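Local coordinates for protein probable thiol peroxidase (Mycobacterium tuberculosis, PDB 1Y25) that probably reduces hydrogen peroxide and organic hydroperoxides to water and alcohols with electrons from thioredoxin, protecting the cell against oxidative stress, at residues 51-56 / 128-133; 47-52 / 77-82; 81-86 / 104-109; 57-62 / 151-156. The protein carries 1 engineered substitution. All coordinates share one frame; numbering follows the deposited sequence.

Contact 1. Residues 51-56 / 128-133; sequences IFPSVD and LARAIV. With ACT (acetate ion), chain C.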
loop_
_atom_site.group_PDB
_atom_site.type_symbol
_atom_site.label_atom_id
_atom_site.label_comp_id
_atom_site.label_asym_id
_atom_site.label_seq_id
_atom_site.Cartn_x
_atom_site.Cartn_y
_atom_site.Cartn_z
ATOM N N ILE A 51 0.534 16.721 1.311
ATOM C CA ILE A 51 1.404 16.676 0.133
ATOM C C ILE A 51 0.877 17.688 -0.883
ATOM O O ILE A 51 -0.360 17.724 -1.185
ATOM C CB ILE A 51 1.417 15.247 -0.491
ATOM C CG1 ILE A 51 1.705 14.143 0.541
ATOM C CG2 ILE A 51 2.344 15.170 -1.730
ATOM C CD1 ILE A 51 1.154 12.758 0.135
ATOM N N PHE A 52 1.758 18.550 -1.398
ATOM C CA PHE A 52 1.292 19.593 -2.346
ATOM C C PHE A 52 2.405 20.055 -3.242
ATOM O O PHE A 52 3.587 19.800 -2.959
ATOM C CB PHE A 52 0.723 20.784 -1.599
ATOM C CG PHE A 52 1.602 21.232 -0.452
ATOM C CD1 PHE A 52 1.364 20.802 0.846
ATOM C CD2 PHE A 52 2.692 22.111 -0.688
ATOM C CE1 PHE A 52 2.204 21.206 1.903
ATOM C CE2 PHE A 52 3.572 22.505 0.384
ATOM C CZ PHE A 52 3.319 22.042 1.667
ATOM N N PRO A 53 2.023 20.781 -4.319
ATOM C CA PRO A 53 2.995 21.414 -5.248
ATOM C C PRO A 53 4.090 22.324 -4.597
ATOM O O PRO A 53 5.263 22.084 -4.803
ATOM C CB PRO A 53 2.092 22.132 -6.304
ATOM C CG PRO A 53 0.759 21.492 -6.197
ATOM C CD PRO A 53 0.616 20.951 -4.777
ATOM N N SER A 54 3.712 23.324 -3.808
ATOM C CA SER A 54 4.641 24.295 -3.250
ATOM C C SER A 54 4.006 25.176 -2.175
ATOM O O SER A 54 2.875 25.576 -2.376
ATOM C CB SER A 54 5.152 25.235 -4.369
ATOM O OG SER A 54 6.074 26.161 -3.837
ATOM N N VAL A 55 4.739 25.535 -1.109
ATOM C CA VAL A 55 4.339 26.563 -0.158
ATOM C C VAL A 55 4.154 27.939 -0.734
ATOM O O VAL A 55 3.470 28.813 -0.121
ATOM C CB VAL A 55 5.299 26.706 1.048
ATOM C CG1 VAL A 55 5.331 25.495 1.873
ATOM C CG2 VAL A 55 6.805 27.054 0.676
ATOM N N ASP A 56 4.848 28.172 -1.852
ATOM C CA ASP A 56 4.789 29.371 -2.599
ATOM C C ASP A 56 3.755 29.433 -3.707
ATOM O O ASP A 56 3.938 30.188 -4.665
ATOM C CB ASP A 56 6.198 29.676 -3.173
ATOM C CG ASP A 56 7.182 29.966 -2.104
ATOM O OD1 ASP A 56 8.279 29.353 -2.032
ATOM O OD2 ASP A 56 6.864 30.832 -1.315
ATOM N N LEU A 128 4.778 17.619 -6.757
ATOM C CA LEU A 128 3.883 16.621 -6.190
ATOM C C LEU A 128 2.475 17.168 -6.330
ATOM O O LEU A 128 2.232 18.358 -6.081
ATOM C CB LEU A 128 4.221 16.241 -4.746
ATOM C CG LEU A 128 5.700 15.965 -4.411
ATOM C CD1 LEU A 128 5.842 15.615 -2.943
ATOM C CD2 LEU A 128 6.366 14.864 -5.217
ATOM N N ALA A 129 1.574 16.320 -6.831
ATOM C CA ALA A 129 0.173 16.654 -6.871
ATOM C C ALA A 129 -0.399 16.842 -5.398
ATOM O O ALA A 129 0.168 16.355 -4.431
ATOM C CB ALA A 129 -0.546 15.521 -7.533
ATOM N N ARG A 130 -1.577 17.449 -5.271
ATOM C CA ARG A 130 -2.177 17.683 -3.949
ATOM C C ARG A 130 -2.801 16.377 -3.469
ATOM O O ARG A 130 -3.612 15.768 -4.165
ATOM C CB ARG A 130 -3.197 18.772 -4.009
ATOM C CG ARG A 130 -3.546 19.311 -2.704
ATOM C CD ARG A 130 -4.509 20.446 -2.801
ATOM N NE ARG A 130 -4.191 21.464 -3.778
ATOM C CZ ARG A 130 -3.133 22.272 -3.737
ATOM N NH1 ARG A 130 -2.247 22.201 -2.765
ATOM N NH2 ARG A 130 -2.914 23.106 -4.708
ATOM N N ALA A 131 -2.324 15.892 -2.338
ATOM C CA ALA A 131 -2.823 14.656 -1.770
ATOM C C ALA A 131 -2.660 14.666 -0.228
ATOM O O ALA A 131 -1.857 15.404 0.303
ATOM C CB ALA A 131 -2.053 13.441 -2.404
ATOM N N ILE A 132 -3.421 13.779 0.442
ATOM C CA ILE A 132 -3.331 13.517 1.846
ATOM C C ILE A 132 -3.133 12.014 1.957
ATOM O O ILE A 132 -3.833 11.223 1.259
ATOM C CB ILE A 132 -4.635 13.941 2.673
ATOM C CG1 ILE A 132 -5.005 15.399 2.497
ATOM C CG2 ILE A 132 -4.487 13.656 4.138
ATOM C CD1 ILE A 132 -3.944 16.408 2.859
ATOM N N VAL A 133 -2.199 11.648 2.829
ATOM C CA VAL A 133 -2.033 10.290 3.330
ATOM C C VAL A 133 -1.943 10.339 4.847
ATOM O O VAL A 133 -1.059 10.984 5.384
ATOM C CB VAL A 133 -0.736 9.510 2.742
ATOM C CG1 VAL A 133 -0.702 8.124 3.291
ATOM C CG2 VAL A 133 -0.728 9.415 1.181
HETATM C C ACT C . -1.801 26.095 -5.718
HETATM O O ACT C . -1.533 25.543 -4.591
HETATM O OXT ACT C . -2.404 27.195 -5.584
HETATM C CH3 ACT C . -1.405 25.582 -7.087
HETATM O O HOH W 1 5.766 19.663 -4.720
#
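Ile-51 and Ala-131 form an antiparallel hydrogen-bonded pair: Ile-51 N gives to Ala-131 O at 2.9 Å, and Ala-131 N returns a bond of the same length to Ile-51 O. Arg-130 CA adds a CA-H...O contact to Ile-51 O. Past Ile-51 the pairing gives way to a water-bridged stretch. A water donates to Phe-52 O and accepts from Leu-128 N, linking the two segments beside Pro-53, which has no N-H to offer. The two branches of Ile-51 part: CG2, anti to the backbone N, meets Leu-128 CB at 3.7 Å, whereas CD1 reaches Val-133 CG2 at 4.0 Å. Arg-130 runs extended and then bends at chi3 (-47°), which carries its guanidinium beside the Pro-53 ring; NH1 lies 3.5 Å from Phe-52 CB. NH2 donates to the acetate oxygen at 2.8 Å and also bonds Ile-150 O, while NH1 bonds the engineered Ser-60, so several partners fix the rotation of the group. A proline and an arginine flanking the predicted peroxidatic position in this way are characteristic of the peroxiredoxin active site.

Contact 2. Residues 47-52 / 77-82; sequences VLLNIF and TVLCVS
Phe-52 and Ser-82 make the tightest end of this parallel pairing. Ser-82 CB sits 3.2 Å from Phe-52 O, and the Phe-52 ring folds back over the neighbouring strand, with Val-81 O centred above one face at 4.0 Å from its plane. The first torsion of Phe-52 (46°) sets CG between the backbone N and the carbonyl carbon, the turn that swings the ring across; its edge then meets Cys-80 CB, 4.0 Å from CE1. Five backbone bonds stitch strands 47-51 and 78-82 in the alternating parallel pattern: the amides of Leu-48, Asn-50 and Phe-52 give to Thr-77, Leu-79 and Val-81, and those of Leu-79 and Val-81 give back to Leu-48 and Asn-50. With helix 58-74 as the connection, this is a beta-alpha-beta unit at the centre of the thioredoxin fold. Leu-48, Asn-50, Val-78 and Cys-80 lie on the face that this helix packs against. There Leu-48 CD2 runs alongside Val-78 CG1 at 3.8 Å, and Asn-50 ND2, whose hydrogen-bond partner is Ser-63 of the helix, passes 3.8 Å from Cys-80 SG. On the other face Leu-49 and Leu-79 lie side by side, their CD2 atoms 4.0 Å apart, followed by Ile-51 beside Val-81. Contact slackens at the start of the strands. Val-47 CG2 comes no nearer than 4.2 Å to Thr-77 CG2, and Thr-77 is partly exposed, its hydroxyl in a weak bond with Lys-45.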
loop_
_atom_site.group_PDB
_atom_site.type_symbol
_atom_site.label_atom_id
_atom_site.label_comp_id
_atom_site.label_asym_id
_atom_site.label_seq_id
_atom_site.Cartn_x
_atom_site.Cartn_y
_atom_site.Cartn_z
ATOM N N VAL A 47 0.507 9.717 11.632
ATOM C CA VAL A 47 1.040 10.950 11.026
ATOM C C VAL A 47 0.243 11.273 9.756
ATOM O O VAL A 47 -0.114 10.388 9.015
ATOM C CB VAL A 47 2.573 10.854 10.753
ATOM C CG1 VAL A 47 2.949 9.585 9.849
ATOM C CG2 VAL A 47 3.084 12.170 10.183
ATOM N N LEU A 48 -0.039 12.553 9.554
ATOM C CA LEU A 48 -0.731 13.023 8.391
ATOM C C LEU A 48 0.251 13.749 7.489
ATOM O O LEU A 48 0.949 14.710 7.920
ATOM C CB LEU A 48 -1.889 13.917 8.786
ATOM C CG LEU A 48 -2.724 14.583 7.676
ATOM C CD1 LEU A 48 -4.100 14.928 8.272
ATOM C CD2 LEU A 48 -2.082 15.802 7.100
ATOM N N LEU A 49 0.313 13.250 6.250
ATOM C CA LEU A 49 1.121 13.806 5.158
ATOM C C LEU A 49 0.201 14.668 4.351
ATOM O O LEU A 49 -0.761 14.161 3.722
ATOM C CB LEU A 49 1.671 12.681 4.220
ATOM C CG LEU A 49 2.382 11.468 4.855
ATOM C CD1 LEU A 49 2.864 10.544 3.747
ATOM C CD2 LEU A 49 3.451 11.873 5.882
ATOM N N ASN A 50 0.485 15.957 4.464
ATOM C CA ASN A 50 -0.069 17.016 3.637
ATOM C C ASN A 50 0.875 17.280 2.465
ATOM O O ASN A 50 1.824 17.993 2.583
ATOM C CB ASN A 50 -0.286 18.306 4.493
ATOM C CG ASN A 50 -0.994 19.418 3.724
ATOM O OD1 ASN A 50 -1.854 19.139 2.903
ATOM N ND2 ASN A 50 -0.632 20.690 3.989
ATOM N N ILE A 51 0.534 16.721 1.311
ATOM C CA ILE A 51 1.404 16.676 0.133
ATOM C C ILE A 51 0.877 17.688 -0.883
ATOM O O ILE A 51 -0.360 17.724 -1.185
ATOM C CB ILE A 51 1.417 15.247 -0.491
ATOM C CG1 ILE A 51 1.705 14.143 0.541
ATOM C CG2 ILE A 51 2.344 15.170 -1.730
ATOM C CD1 ILE A 51 1.154 12.758 0.135
ATOM N N PHE A 52 1.758 18.550 -1.398
ATOM C CA PHE A 52 1.292 19.593 -2.346
ATOM C C PHE A 52 2.405 20.055 -3.242
ATOM O O PHE A 52 3.587 19.800 -2.959
ATOM C CB PHE A 52 0.723 20.784 -1.599
ATOM C CG PHE A 52 1.602 21.232 -0.452
ATOM C CD1 PHE A 52 1.364 20.802 0.846
ATOM C CD2 PHE A 52 2.692 22.111 -0.688
ATOM C CE1 PHE A 52 2.204 21.206 1.903
ATOM C CE2 PHE A 52 3.572 22.505 0.384
ATOM C CZ PHE A 52 3.319 22.042 1.667
ATOM N N THR A 77 0.356 15.071 14.718
ATOM C CA THR A 77 1.542 15.233 13.839
ATOM C C THR A 77 1.231 15.389 12.341
ATOM O O THR A 77 0.688 14.476 11.682
ATOM C CB THR A 77 2.550 14.139 14.109
ATOM O OG1 THR A 77 2.615 13.997 15.525
ATOM C CG2 THR A 77 3.936 14.470 13.558
ATOM N N VAL A 78 1.519 16.598 11.833
ATOM C CA VAL A 78 1.275 16.932 10.412
ATOM C C VAL A 78 2.584 17.315 9.774
ATOM O O VAL A 78 3.264 18.241 10.190
ATOM C CB VAL A 78 0.218 18.098 10.221
ATOM C CG1 VAL A 78 0.025 18.426 8.810
ATOM C CG2 VAL A 78 -1.108 17.695 10.875
ATOM N N LEU A 79 2.892 16.598 8.712
ATOM C CA LEU A 79 4.097 16.780 7.945
ATOM C C LEU A 79 3.669 17.391 6.609
ATOM O O LEU A 79 2.828 16.859 5.877
ATOM C CB LEU A 79 4.760 15.402 7.704
ATOM C CG LEU A 79 6.226 15.311 7.407
ATOM C CD1 LEU A 79 6.990 15.777 8.609
ATOM C CD2 LEU A 79 6.723 13.953 6.980
ATOM N N CYS A 80 4.315 18.467 6.264
ATOM C CA CYS A 80 4.007 19.204 5.103
ATOM C C CYS A 80 5.045 18.878 4.027
ATOM O O CYS A 80 6.185 19.329 4.142
ATOM C CB CYS A 80 3.963 20.704 5.462
ATOM S SG CYS A 80 2.442 21.177 6.243
ATOM N N VAL A 81 4.636 18.092 3.017
ATOM C CA VAL A 81 5.539 17.471 2.039
ATOM C C VAL A 81 5.431 18.035 0.631
ATOM O O VAL A 81 4.358 18.113 0.087
ATOM C CB VAL A 81 5.406 15.950 1.932
ATOM C CG1 VAL A 81 6.537 15.379 0.962
ATOM C CG2 VAL A 81 5.379 15.286 3.310
ATOM N N SER A 82 6.562 18.460 0.081
ATOM C CA SER A 82 6.604 19.036 -1.235
ATOM C C SER A 82 8.024 18.938 -1.821
ATOM O O SER A 82 8.979 18.506 -1.176
ATOM C CB SER A 82 6.197 20.503 -1.240
ATOM O OG SER A 82 7.157 21.316 -0.646
#

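Contact 3. Residues 81-86 / 104-109; sequences VSKDLP and ASAFRD
Leu-85 and Pro-86 both come obliquely to the Phe-107 ring, Leu-85 CD2 approaching CD1 at 3.4 Å and Pro-86 CD approaching CE2 at 3.8 Å. One face of the ring carries Arg-108 CG, offset toward the rim, and the Arg-108 guanidinium in turn turns a face to Phe-107 CE2. Behind this partly exposed cluster the strands pair in parallel. Val-81 pairs with Ala-104 and Ser-82 with Ser-105; Ala-106 N gives a firm 2.8 Å bond to Ser-82 O, whereas the bond from Ser-82 N to Ala-104 O is weak. Strands 78-82 and 101-105 are the parallel strands of a beta-alpha-beta unit whose helix 86-96 starts at Pro-86 and bears Cys-93, the predicted redox partner of the active-site cysteine; no disulfide is present in this variant. Two serines shape the strand exits as ST turns. Ser-82 OG accepts from Asp-84 N and bonds Asp-84 OD2, with Gln-89 of helix 86-96 a further partner, while the same carboxylate also receives Ser-54 OG and Val-55 N. Ser-105 OG accepts from Phe-107 N at 3.2 Å and donates to Asp-84 O; the modelled length of that last bond is doubtful, being very short. Lys-83 bends at chi2 (-77°) and then runs extended, placing NZ 3.0 Å from Ala-106 O, 42° above the carbonyl plane. Asp-109 N reaches the same oxygen from the opposite face, closing a type I turn. Two waters accept from the ammonium and donate to Phe-107 O and Asp-109 O.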
loop_
_atom_site.group_PDB
_atom_site.type_symbol
_atom_site.label_atom_id
_atom_site.label_comp_id
_atom_site.label_asym_id
_atom_site.label_seq_id
_atom_site.Cartn_x
_atom_site.Cartn_y
_atom_site.Cartn_z
ATOM N N VAL A 81 4.636 18.092 3.017
ATOM C CA VAL A 81 5.539 17.471 2.039
ATOM C C VAL A 81 5.431 18.035 0.631
ATOM O O VAL A 81 4.358 18.113 0.087
ATOM C CB VAL A 81 5.406 15.950 1.932
ATOM C CG1 VAL A 81 6.537 15.379 0.962
ATOM C CG2 VAL A 81 5.379 15.286 3.310
ATOM N N SER A 82 6.562 18.460 0.081
ATOM C CA SER A 82 6.604 19.036 -1.235
ATOM C C SER A 82 8.024 18.938 -1.821
ATOM O O SER A 82 8.979 18.506 -1.176
ATOM C CB SER A 82 6.197 20.503 -1.240
ATOM O OG SER A 82 7.157 21.316 -0.646
ATOM N N LYS A 83 8.120 19.330 -3.073
ATOM C CA LYS A 83 9.403 19.419 -3.774
ATOM C C LYS A 83 10.086 20.787 -3.529
ATOM O O LYS A 83 11.104 21.053 -4.162
ATOM C CB LYS A 83 9.162 19.241 -5.283
ATOM C CG LYS A 83 9.067 17.793 -5.701
ATOM C CD LYS A 83 10.402 17.105 -5.773
ATOM C CE LYS A 83 10.245 15.578 -6.063
ATOM N NZ LYS A 83 11.631 14.899 -6.217
ATOM N N ASP A 84 9.493 21.662 -2.709
ATOM C CA ASP A 84 10.159 22.874 -2.288
ATOM C C ASP A 84 11.534 22.556 -1.709
ATOM O O ASP A 84 11.737 21.555 -1.001
ATOM C CB ASP A 84 9.413 23.624 -1.175
ATOM C CG ASP A 84 8.093 24.194 -1.584
ATOM O OD1 ASP A 84 8.027 25.007 -2.529
ATOM O OD2 ASP A 84 7.105 23.844 -0.862
ATOM N N LEU A 85 12.472 23.450 -1.916
ATOM C CA LEU A 85 13.711 23.259 -1.189
ATOM C C LEU A 85 13.400 23.500 0.273
ATOM O O LEU A 85 12.462 24.225 0.580
ATOM C CB LEU A 85 14.762 24.223 -1.639
ATOM C CG LEU A 85 15.273 24.060 -3.027
ATOM C CD1 LEU A 85 16.423 25.068 -3.089
ATOM C CD2 LEU A 85 15.723 22.604 -3.317
ATOM N N PRO A 86 14.184 22.908 1.196
ATOM C CA PRO A 86 13.990 23.183 2.619
ATOM C C PRO A 86 13.926 24.622 3.015
ATOM O O PRO A 86 13.248 24.988 3.961
ATOM C CB PRO A 86 15.236 22.585 3.225
ATOM C CG PRO A 86 15.409 21.374 2.377
ATOM C CD PRO A 86 15.277 21.942 1.012
ATOM N N ALA A 104 8.907 19.104 5.242
ATOM C CA ALA A 104 9.704 17.997 4.760
ATOM C C ALA A 104 9.792 18.105 3.254
ATOM O O ALA A 104 8.773 18.195 2.586
ATOM C CB ALA A 104 9.034 16.723 5.152
ATOM N N SER A 105 11.022 18.127 2.735
ATOM C CA SER A 105 11.304 18.331 1.305
ATOM C C SER A 105 11.653 16.962 0.667
ATOM O O SER A 105 12.493 16.228 1.194
ATOM C CB SER A 105 12.484 19.326 1.141
ATOM O OG SER A 105 12.776 19.552 -0.195
ATOM N N ALA A 106 11.050 16.686 -0.509
ATOM C CA ALA A 106 11.433 15.572 -1.346
ATOM C C ALA A 106 12.430 15.945 -2.420
ATOM O O ALA A 106 12.625 15.196 -3.374
ATOM C CB ALA A 106 10.176 14.947 -1.945
ATOM N N PHE A 107 13.078 17.104 -2.308
ATOM C CA PHE A 107 13.866 17.609 -3.440
ATOM C C PHE A 107 15.031 16.633 -3.810
ATOM O O PHE A 107 15.474 16.645 -4.925
ATOM C CB PHE A 107 14.390 19.048 -3.178
ATOM C CG PHE A 107 15.698 19.115 -2.461
ATOM C CD1 PHE A 107 16.866 19.401 -3.144
ATOM C CD2 PHE A 107 15.793 18.836 -1.072
ATOM C CE1 PHE A 107 18.065 19.436 -2.497
ATOM C CE2 PHE A 107 16.985 18.906 -0.434
ATOM C CZ PHE A 107 18.125 19.205 -1.137
ATOM N N ARG A 108 15.505 15.791 -2.860
ATOM C CA ARG A 108 16.573 14.798 -3.131
ATOM C C ARG A 108 16.184 13.426 -2.617
ATOM O O ARG A 108 17.035 12.617 -2.267
ATOM C CB ARG A 108 17.925 15.259 -2.526
ATOM C CG ARG A 108 17.904 15.504 -1.040
ATOM C CD ARG A 108 19.322 15.773 -0.540
ATOM N NE ARG A 108 19.380 16.056 0.902
ATOM C CZ ARG A 108 20.131 16.973 1.509
ATOM N NH1 ARG A 108 20.856 17.839 0.832
ATOM N NH2 ARG A 108 20.052 17.107 2.811
ATOM N N ASP A 109 14.877 13.153 -2.551
ATOM C CA ASP A 109 14.420 11.843 -2.182
ATOM C C ASP A 109 13.342 11.324 -3.167
ATOM O O ASP A 109 12.810 12.083 -3.966
ATOM C CB ASP A 109 13.903 11.913 -0.750
ATOM C CG ASP A 109 15.033 12.023 0.269
ATOM O OD1 ASP A 109 15.721 10.978 0.388
ATOM O OD2 ASP A 109 15.262 13.142 0.911
HETATM O O HOH W 2 10.383 12.362 -5.184
HETATM O O HOH W 3 13.548 16.493 -7.130
#

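Contact 4. Residues 57-62 / 151-156; sequences TPVSAT and AQEPNY. Engineered in segment 57-62: Ser-60 (natural residue Cys). With ACT (acetate ion), chain C.
Val-59, in the first turn of helix 58-74, comes nearest to Glu-153 of the irregular segment 151-156, with CA atoms 6.2 Å apart and no hydrogen bond across the contact. Val-59 does most of the touching, and its two branches divide the work. CG1, anti to the backbone N (170°), meets Gln-152 O at 3.6 Å and Glu-153 CG at 3.8 Å; CG2 lies against Ala-151 O. One turn later Thr-62 directs CG2, not its hydroxyl, to the Glu-153 carboxylate, 3.7 Å from OE2. Tyr-156 OH donates to Glu-153 OE1 in the plane of the phenol ring, although the modelled distance is so short that its exact value is doubtful, and Pro-154 O lies over one face of that ring, toward the rim. At the helix start an acetate, probably from the crystallisation liquor, is held. Val-59 N donates to its OXT at 3.1 Å, while Ser-60 N at 3.0 Å and Ser-60 OG at 2.9 Å both donate to its O; Thr-57 OG1 is 2.8 Å from that same acetate O. Ser-60 is engineered, standing at the predicted peroxidatic cysteine position. Amides at a helix N-terminus would favour a bound anion, with Arg-130 on the same acetate. Thus the loop between strand 141-146 and helix 156-163 lies along the first turns of helix 58-74; Tyr-156, opening helix 156-163, continues the packing with an edge-to-face stack on Phe-67.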
loop_
_atom_site.group_PDB
_atom_site.type_symbol
_atom_site.label_atom_id
_atom_site.label_comp_id
_atom_site.label_asym_id
_atom_site.label_seq_id
_atom_site.Cartn_x
_atom_site.Cartn_y
_atom_site.Cartn_z
ATOM N N THR A 57 2.728 28.611 -3.572
ATOM C CA THR A 57 1.437 28.679 -4.289
ATOM C C THR A 57 0.274 28.741 -3.289
ATOM O O THR A 57 0.408 28.207 -2.174
ATOM C CB THR A 57 1.245 27.465 -5.241
ATOM O OG1 THR A 57 1.211 26.254 -4.486
ATOM C CG2 THR A 57 2.379 27.416 -6.211
ATOM N N PRO A 58 -0.811 29.467 -3.650
ATOM C CA PRO A 58 -1.770 29.894 -2.647
ATOM C C PRO A 58 -2.645 28.888 -1.945
ATOM O O PRO A 58 -2.853 29.048 -0.757
ATOM C CB PRO A 58 -2.640 30.919 -3.387
ATOM C CG PRO A 58 -2.098 31.076 -4.766
ATOM C CD PRO A 58 -1.002 30.179 -4.969
ATOM N N VAL A 59 -3.173 27.903 -2.669
ATOM C CA VAL A 59 -4.037 26.891 -2.124
ATOM C C VAL A 59 -3.220 26.021 -1.168
ATOM O O VAL A 59 -3.683 25.654 -0.110
ATOM C CB VAL A 59 -4.687 26.109 -3.291
ATOM C CG1 VAL A 59 -5.410 24.885 -2.815
ATOM C CG2 VAL A 59 -5.712 27.044 -4.079
ATOM N N SER A 60 -2.011 25.665 -1.616
ATOM C CA SER A 60 -1.028 24.930 -0.875
ATOM C C SER A 60 -0.712 25.656 0.449
ATOM O O SER A 60 -0.733 25.070 1.480
ATOM C CB SER A 60 0.279 24.836 -1.692
ATOM O OG SER A 60 0.233 24.060 -2.883
ATOM N N ALA A 61 -0.377 26.956 0.371
ATOM C CA ALA A 61 -0.126 27.787 1.537
ATOM C C ALA A 61 -1.331 27.800 2.481
ATOM O O ALA A 61 -1.160 27.659 3.691
ATOM C CB ALA A 61 0.291 29.207 1.089
ATOM N N THR A 62 -2.542 27.861 1.920
ATOM C CA THR A 62 -3.734 27.785 2.687
ATOM C C THR A 62 -3.935 26.489 3.431
ATOM O O THR A 62 -4.306 26.539 4.564
ATOM C CB THR A 62 -4.938 28.153 1.894
ATOM O OG1 THR A 62 -4.793 29.522 1.536
ATOM C CG2 THR A 62 -6.228 27.970 2.726
ATOM N N ALA A 151 -6.246 23.165 -8.122
ATOM C CA ALA A 151 -6.816 24.385 -7.593
ATOM C C ALA A 151 -7.716 24.188 -6.358
ATOM O O ALA A 151 -8.059 25.121 -5.746
ATOM C CB ALA A 151 -7.579 25.172 -8.714
ATOM N N GLN A 152 -8.054 22.982 -5.969
ATOM C CA GLN A 152 -8.988 22.712 -4.883
ATOM C C GLN A 152 -8.181 22.342 -3.610
ATOM O O GLN A 152 -7.069 21.798 -3.647
ATOM C CB GLN A 152 -9.829 21.499 -5.310
ATOM C CG GLN A 152 -11.006 21.011 -4.415
ATOM C CD GLN A 152 -11.653 19.701 -4.937
ATOM O OE1 GLN A 152 -11.796 18.648 -4.182
ATOM N NE2 GLN A 152 -12.038 19.744 -6.219
ATOM N N GLU A 153 -8.750 22.662 -2.465
ATOM C CA GLU A 153 -8.159 22.373 -1.193
ATOM C C GLU A 153 -8.473 20.957 -0.798
ATOM O O GLU A 153 -9.475 20.357 -1.220
ATOM C CB GLU A 153 -8.651 23.357 -0.127
ATOM C CG GLU A 153 -8.145 24.791 -0.198
ATOM C CD GLU A 153 -8.732 25.591 0.981
ATOM O OE1 GLU A 153 -8.713 25.144 2.103
ATOM O OE2 GLU A 153 -9.189 26.700 0.811
ATOM N N PRO A 154 -7.622 20.390 0.060
ATOM C CA PRO A 154 -7.933 19.074 0.519
ATOM C C PRO A 154 -9.081 19.045 1.548
ATOM O O PRO A 154 -9.522 20.068 2.120
ATOM C CB PRO A 154 -6.629 18.582 1.135
ATOM C CG PRO A 154 -5.890 19.815 1.488
ATOM C CD PRO A 154 -6.405 20.941 0.660
ATOM N N ASN A 155 -9.598 17.848 1.722
ATOM C CA ASN A 155 -10.619 17.619 2.704
ATOM C C ASN A 155 -9.957 17.499 4.088
ATOM O O ASN A 155 -9.522 16.393 4.513
ATOM C CB ASN A 155 -11.429 16.336 2.323
ATOM C CG ASN A 155 -12.674 16.158 3.145
ATOM O OD1 ASN A 155 -12.777 16.584 4.308
ATOM N ND2 ASN A 155 -13.621 15.510 2.563
ATOM N N TYR A 156 -9.865 18.615 4.789
ATOM C CA TYR A 156 -9.261 18.615 6.141
ATOM C C TYR A 156 -10.027 17.679 7.114
ATOM O O TYR A 156 -9.433 16.871 7.825
ATOM C CB TYR A 156 -9.192 20.044 6.744
ATOM C CG TYR A 156 -8.565 21.060 5.802
ATOM C CD1 TYR A 156 -9.361 21.944 5.115
ATOM C CD2 TYR A 156 -7.138 21.116 5.582
ATOM C CE1 TYR A 156 -8.773 22.866 4.154
ATOM C CE2 TYR A 156 -6.594 22.082 4.733
ATOM C CZ TYR A 156 -7.429 22.899 3.978
ATOM O OH TYR A 156 -6.944 23.828 3.107
HETATM C C ACT C . -1.801 26.095 -5.718
HETATM O O ACT C . -1.533 25.543 -4.591
HETATM O OXT ACT C . -2.404 27.195 -5.584
HETATM C CH3 ACT C . -1.405 25.582 -7.087
#

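Contacts 1, 2 and 3 lie along one mixed sheet, with Ile-51 and Phe-52 shared by contacts 1 and 2, and Val-81 and Ser-82 by contacts 2 and 3. Contact 4 stands off the sheet, its centre about 8 Å from that of contact 1 and about 17 Å from that of contact 3. The engineered Ser-60 is the meeting point: its OG lies 3.1 Å from Arg-130 NH1 of contact 1 and 3.6 Å from Phe-52 CB of contact 2, and contacts 1 and 4 grip the same acetate. Contact 3 reaches this site indirectly, through Asp-84 OD1, 2.6 Å from Ser-54 OG in the loop leading to helix 58-74.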